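Local coordinates for ethanolamine utilization protein EutL (Clostridium perfringens E str. JGS1987, PDB 4TME), which forms trimeric tiles of the bacterial microcompartment shell that probably encloses ethanolamine breakdown, and binds ethanolamine, which is thought to control opening of its pore, at residues T47-D52 against Y124-S129; E145-L150 against G186-G191. All coordinates share one frame; numbering follows the deposited sequence.

Interaction 1 (T47-D52 against Y124-S129); sequences TYTALD and YAQCVS
Thr49, on the turn of helix 44-57 that faces strand 122-128, meets the hydroxyl of Tyr124 at the edge of its ring, the two side chains coming from opposite directions. Tyr124 OH donates a hydrogen bond to Thr49 OG1 at 2.8 Å, and OG1 lies in the ring plane. The threonine turns its two branches to different jobs: OG1 stands beside its own backbone N (chi1 -54°), from where it also bonds Asp45 O one helical turn back, while CG2 makes the apolar contacts with the strand. Thr49 CG2 lies 4.2 Å from Val128 CG2, each side chain sliding past the other, and more loosely approaches Gln126 CG. One turn further on, Asp52 OD2 comes within 4.3 Å of Val128 CG1, a loose van der Waals contact; the carboxylate's hydrogen bonds go to Gly132 N (OD2) and Leu135 N (OD1), after the strand. On the Tyr124 ring, Gln126 CB covers part of one face, and Phe112, an ethanolamine-pocket residue, meets the same ring nearly parallel. Helix and strand run almost parallel at 8°, yet their axes stay 11.2 Å apart, so side-chain ends alone bridge them. The bond to Thr49 probably fixes the rotation of the buried Tyr124 hydroxyl, and through Thr49 OG1 and Asp45 O it links the strand to the first turn of helix 44-57, whose Asp45 lines both ethanolamine pockets.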
loop_
_atom_site.group_PDB
_atom_site.type_symbol
_atom_site.label_atom_id
_atom_site.label_comp_id
_atom_site.label_asym_id
_atom_site.label_seq_id
_atom_site.Cartn_x
_atom_site.Cartn_y
_atom_site.Cartn_z
ATOM N N THR C 47 -13.891 8.138 10.774
ATOM C CA THR C 47 -13.210 9.417 10.931
ATOM C C THR C 47 -13.530 10.375 9.792
ATOM O O THR C 47 -13.752 11.555 10.022
ATOM C CB THR C 47 -11.697 9.205 11.062
ATOM O OG1 THR C 47 -11.475 8.426 12.240
ATOM C CG2 THR C 47 -10.943 10.534 11.209
ATOM N N TYR C 48 -13.602 9.878 8.562
ATOM C CA TYR C 48 -13.958 10.745 7.435
ATOM C C TYR C 48 -15.372 11.323 7.607
ATOM O O TYR C 48 -15.636 12.498 7.276
ATOM C CB TYR C 48 -13.871 9.961 6.116
ATOM C CG TYR C 48 -12.460 9.513 5.772
ATOM C CD1 TYR C 48 -11.359 10.325 6.042
ATOM C CD2 TYR C 48 -12.232 8.259 5.238
ATOM C CE1 TYR C 48 -10.056 9.893 5.742
ATOM C CE2 TYR C 48 -10.947 7.819 4.927
ATOM C CZ TYR C 48 -9.863 8.659 5.171
ATOM O OH TYR C 48 -8.576 8.257 4.866
ATOM N N THR C 49 -16.286 10.499 8.121
ATOM C CA THR C 49 -17.649 10.945 8.365
ATOM C C THR C 49 -17.651 12.004 9.479
ATOM O O THR C 49 -18.407 12.995 9.419
ATOM C CB THR C 49 -18.576 9.756 8.753
ATOM O OG1 THR C 49 -18.478 8.739 7.750
ATOM C CG2 THR C 49 -20.035 10.181 8.853
ATOM N N ALA C 50 -16.824 11.774 10.501
ATOM C CA ALA C 50 -16.702 12.716 11.618
ATOM C C ALA C 50 -16.113 14.060 11.195
ATOM O O ALA C 50 -16.553 15.119 11.685
ATOM C CB ALA C 50 -15.871 12.100 12.713
ATOM N N LEU C 51 -15.108 14.030 10.324
ATOM C CA LEU C 51 -14.506 15.254 9.798
ATOM C C LEU C 51 -15.521 16.053 8.984
ATOM O O LEU C 51 -15.557 17.285 9.036
ATOM C CB LEU C 51 -13.286 14.915 8.927
ATOM C CG LEU C 51 -12.080 14.381 9.716
ATOM C CD1 LEU C 51 -11.081 13.708 8.768
ATOM C CD2 LEU C 51 -11.429 15.509 10.512
ATOM N N ASP C 52 -16.358 15.360 8.223
ATOM C CA ASP C 52 -17.446 16.035 7.529
ATOM C C ASP C 52 -18.406 16.698 8.517
ATOM O O ASP C 52 -18.832 17.840 8.325
ATOM C CB ASP C 52 -18.186 15.042 6.619
ATOM C CG ASP C 52 -19.227 15.727 5.765
ATOM O OD1 ASP C 52 -18.823 16.576 4.948
ATOM O OD2 ASP C 52 -20.429 15.413 5.887
ATOM N N TYR C 124 -19.527 -1.001 6.700
ATOM C CA TYR C 124 -20.068 0.315 7.055
ATOM C C TYR C 124 -21.206 0.596 6.104
ATOM O O TYR C 124 -21.039 0.467 4.895
ATOM C CB TYR C 124 -18.980 1.362 6.907
ATOM C CG TYR C 124 -19.198 2.750 7.521
ATOM C CD1 TYR C 124 -19.488 2.903 8.867
ATOM C CD2 TYR C 124 -18.974 3.900 6.756
ATOM C CE1 TYR C 124 -19.622 4.160 9.414
ATOM C CE2 TYR C 124 -19.105 5.171 7.304
ATOM C CZ TYR C 124 -19.413 5.286 8.630
ATOM O OH TYR C 124 -19.519 6.567 9.196
ATOM N N ALA C 125 -22.353 0.968 6.643
ATOM C CA ALA C 125 -23.514 1.292 5.825
ATOM C C ALA C 125 -24.202 2.471 6.492
ATOM O O ALA C 125 -25.195 2.312 7.210
ATOM C CB ALA C 125 -24.441 0.107 5.701
ATOM N N GLN C 126 -23.614 3.643 6.289
ATOM C CA GLN C 126 -23.959 4.834 7.054
ATOM C C GLN C 126 -24.753 5.772 6.172
ATOM O O GLN C 126 -24.314 6.146 5.084
ATOM C CB GLN C 126 -22.689 5.512 7.571
ATOM C CG GLN C 126 -22.906 6.823 8.343
ATOM C CD GLN C 126 -23.523 6.634 9.719
ATOM O OE1 GLN C 126 -23.604 5.518 10.242
ATOM N NE2 GLN C 126 -23.973 7.736 10.311
ATOM N N CYS C 127 -25.930 6.148 6.641
ATOM C CA CYS C 127 -26.714 7.132 5.946
ATOM C C CYS C 127 -26.297 8.492 6.495
ATOM O O CYS C 127 -26.520 8.781 7.668
ATOM C CB CYS C 127 -28.202 6.879 6.144
ATOM S SG CYS C 127 -29.235 8.003 5.187
ATOM N N VAL C 128 -25.647 9.287 5.663
ATOM C CA VAL C 128 -25.269 10.654 6.014
ATOM C C VAL C 128 -26.445 11.502 5.564
ATOM O O VAL C 128 -26.609 11.767 4.377
ATOM C CB VAL C 128 -23.963 11.092 5.340
ATOM C CG1 VAL C 128 -23.621 12.547 5.693
ATOM C CG2 VAL C 128 -22.819 10.161 5.715
ATOM N N SER C 129 -27.295 11.897 6.497
ATOM C CA SER C 129 -28.558 12.490 6.092
ATOM C C SER C 129 -28.373 13.942 5.647
ATOM O O SER C 129 -29.185 14.453 4.879
ATOM C CB SER C 129 -29.581 12.389 7.220
ATOM O OG SER C 129 -29.160 13.140 8.330
#

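Interaction 2 (E145-L150 against G186-G191); sequences EALAYL and GALLTG
Strand 146-150 and strand 186-191 run antiparallel at 156°, with Ala148-Leu189 and Leu150-Ala187 as hydrogen-bonded pairs and Tyr149-Leu188 as the non-hydrogen-bonded pair between them. Ala148 N reaches Leu189 O at 2.8 Å and Leu150 N reaches Ala187 O at 3.0 Å, each answered by a return bond. Gly186 brings its CA within 3.2 Å of Leu150 O, a CA-H...O contact, at backbone angles that suit glycine. On the face bearing Tyr149, the methyl Leu188 CD2 sits over the phenol ring in a CH-pi contact, 3.8 Å from the Tyr149 ring centroid and 19° off the normal, the two side chains lying side by side and pointing the same way. Leu147 CD2 meets Thr190 CB at 3.8 Å on this same face. On the opposite face, which carries Ala148, Leu150 and Leu189, Leu150 CD1 and Leu189 CD1 touch at 3.6 Å, their side chains crossing at about a right angle against helix 154-167. Toward the far end, a chi1 of -167° swings Thr190 OG1 away from its own N and alongside its carbonyl carbon, from where it donates to Ala146 O at 2.7 Å, nearly straight along the carbonyl. One water joins Glu145 OE1 to Ala146 N and Gly191 O; a second joins OE1 to Thr190 OG1. A side-chain hydrogen bond and two waters thus join the strands at the Ala146 end, while the packing of Leu188 on one face of the Tyr149 ring probably helps to place its OH for the bond to Asp45 OD1, near a bound ethanolamine.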
loop_
_atom_site.group_PDB
_atom_site.type_symbol
_atom_site.label_atom_id
_atom_site.label_comp_id
_atom_site.label_asym_id
_atom_site.label_seq_id
_atom_site.Cartn_x
_atom_site.Cartn_y
_atom_site.Cartn_z
ATOM N N GLU C 145 -27.013 17.650 0.969
ATOM C CA GLU C 145 -27.637 16.483 0.349
ATOM C C GLU C 145 -27.250 15.217 1.105
ATOM O O GLU C 145 -26.246 15.208 1.805
ATOM C CB GLU C 145 -27.224 16.375 -1.120
ATOM C CG GLU C 145 -27.915 17.388 -2.009
ATOM C CD GLU C 145 -29.391 17.138 -2.086
ATOM O OE1 GLU C 145 -29.786 16.089 -2.649
ATOM O OE2 GLU C 145 -30.155 17.976 -1.566
ATOM N N ALA C 146 -28.047 14.156 0.950
ATOM C CA ALA C 146 -27.797 12.901 1.661
ATOM C C ALA C 146 -26.857 11.981 0.884
ATOM O O ALA C 146 -26.800 12.031 -0.352
ATOM C CB ALA C 146 -29.105 12.182 1.931
ATOM N N LEU C 147 -26.153 11.127 1.616
ATOM C CA LEU C 147 -25.348 10.056 1.016
ATOM C C LEU C 147 -25.575 8.732 1.707
ATOM O O LEU C 147 -25.849 8.693 2.903
ATOM C CB LEU C 147 -23.831 10.349 1.103
ATOM C CG LEU C 147 -23.219 11.446 0.256
ATOM C CD1 LEU C 147 -21.792 11.619 0.667
ATOM C CD2 LEU C 147 -23.341 11.105 -1.235
ATOM N N ALA C 148 -25.419 7.640 0.947
ATOM C CA ALA C 148 -25.123 6.344 1.516
ATOM C C ALA C 148 -23.608 6.129 1.432
ATOM O O ALA C 148 -23.042 6.173 0.355
ATOM C CB ALA C 148 -25.859 5.242 0.769
ATOM N N TYR C 149 -22.972 5.944 2.575
ATOM C CA TYR C 149 -21.523 5.726 2.674
ATOM C C TYR C 149 -21.323 4.241 2.940
ATOM O O TYR C 149 -21.606 3.761 4.035
ATOM C CB TYR C 149 -20.966 6.622 3.788
ATOM C CG TYR C 149 -19.452 6.773 3.854
ATOM C CD1 TYR C 149 -18.581 5.810 3.358
ATOM C CD2 TYR C 149 -18.902 7.910 4.440
ATOM C CE1 TYR C 149 -17.185 5.980 3.450
ATOM C CE2 TYR C 149 -17.553 8.085 4.539
ATOM C CZ TYR C 149 -16.694 7.122 4.064
ATOM O OH TYR C 149 -15.345 7.318 4.177
ATOM N N LEU C 150 -20.922 3.512 1.888
ATOM C CA LEU C 150 -20.937 2.044 1.879
ATOM C C LEU C 150 -19.509 1.513 1.772
ATOM O O LEU C 150 -18.808 1.842 0.809
ATOM C CB LEU C 150 -21.769 1.539 0.701
ATOM C CG LEU C 150 -23.178 2.137 0.602
ATOM C CD1 LEU C 150 -23.937 1.582 -0.606
ATOM C CD2 LEU C 150 -23.972 1.896 1.876
ATOM N N GLY C 186 -15.837 0.161 -1.806
ATOM C CA GLY C 186 -17.220 0.581 -1.614
ATOM C C GLY C 186 -17.525 1.816 -2.425
ATOM O O GLY C 186 -16.953 1.999 -3.501
ATOM N N ALA C 187 -18.422 2.667 -1.930
ATOM C CA ALA C 187 -18.840 3.827 -2.707
ATOM C C ALA C 187 -19.612 4.816 -1.859
ATOM O O ALA C 187 -20.102 4.482 -0.777
ATOM C CB ALA C 187 -19.711 3.402 -3.890
ATOM N N LEU C 188 -19.718 6.020 -2.396
ATOM C CA LEU C 188 -20.676 7.017 -1.947
ATOM C C LEU C 188 -21.790 7.096 -2.971
ATOM O O LEU C 188 -21.529 7.359 -4.162
ATOM C CB LEU C 188 -20.039 8.403 -1.807
ATOM C CG LEU C 188 -18.820 8.534 -0.892
ATOM C CD1 LEU C 188 -18.240 9.959 -0.935
ATOM C CD2 LEU C 188 -19.171 8.130 0.535
ATOM N N LEU C 189 -23.026 6.873 -2.531
ATOM C CA LEU C 189 -24.190 6.975 -3.410
ATOM C C LEU C 189 -25.061 8.116 -2.916
ATOM O O LEU C 189 -25.089 8.379 -1.724
ATOM C CB LEU C 189 -25.023 5.687 -3.428
ATOM C CG LEU C 189 -24.236 4.378 -3.585
ATOM C CD1 LEU C 189 -25.188 3.188 -3.579
ATOM C CD2 LEU C 189 -23.415 4.395 -4.879
ATOM N N THR C 190 -25.793 8.771 -3.806
ATOM C CA THR C 190 -26.688 9.851 -3.362
ATOM C C THR C 190 -28.110 9.666 -3.863
ATOM O O THR C 190 -28.361 8.952 -4.831
ATOM C CB THR C 190 -26.169 11.246 -3.786
ATOM O OG1 THR C 190 -26.907 12.264 -3.086
ATOM C CG2 THR C 190 -26.315 11.485 -5.294
ATOM N N GLY C 191 -29.034 10.331 -3.180
ATOM C CA GLY C 191 -30.451 10.300 -3.511
ATOM C C GLY C 191 -31.209 10.918 -2.352
ATOM O O GLY C 191 -30.600 11.590 -1.510
HETATM O O HOH W 1 -30.381 14.234 -0.778
HETATM O O HOH W 2 -28.233 14.238 -4.203
#

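How the interactions relate
From the N terminus, helix 44-57 comes first, and interaction 1 closes a long loop of 71 residues that contains strands 61-67 and 83-89 and helix 92-106 before the chain returns as strand 122-128. Interaction 2 then opens at 145-150 and closes a shorter loop of 35 residues, including helix 154-167, at 186-191. The two are in series, neither nesting nor crossing. They meet because strands 122-128 and 146-152 are neighbours in one antiparallel sheet: Val128 N lies 2.8 Å from Leu147 O. Tyr149 also packs on Thr49 and Tyr48, so helix 44-57, which also packs on strand 83-89 of the four-stranded sheet, lies against two neighbouring strands of the six-stranded one.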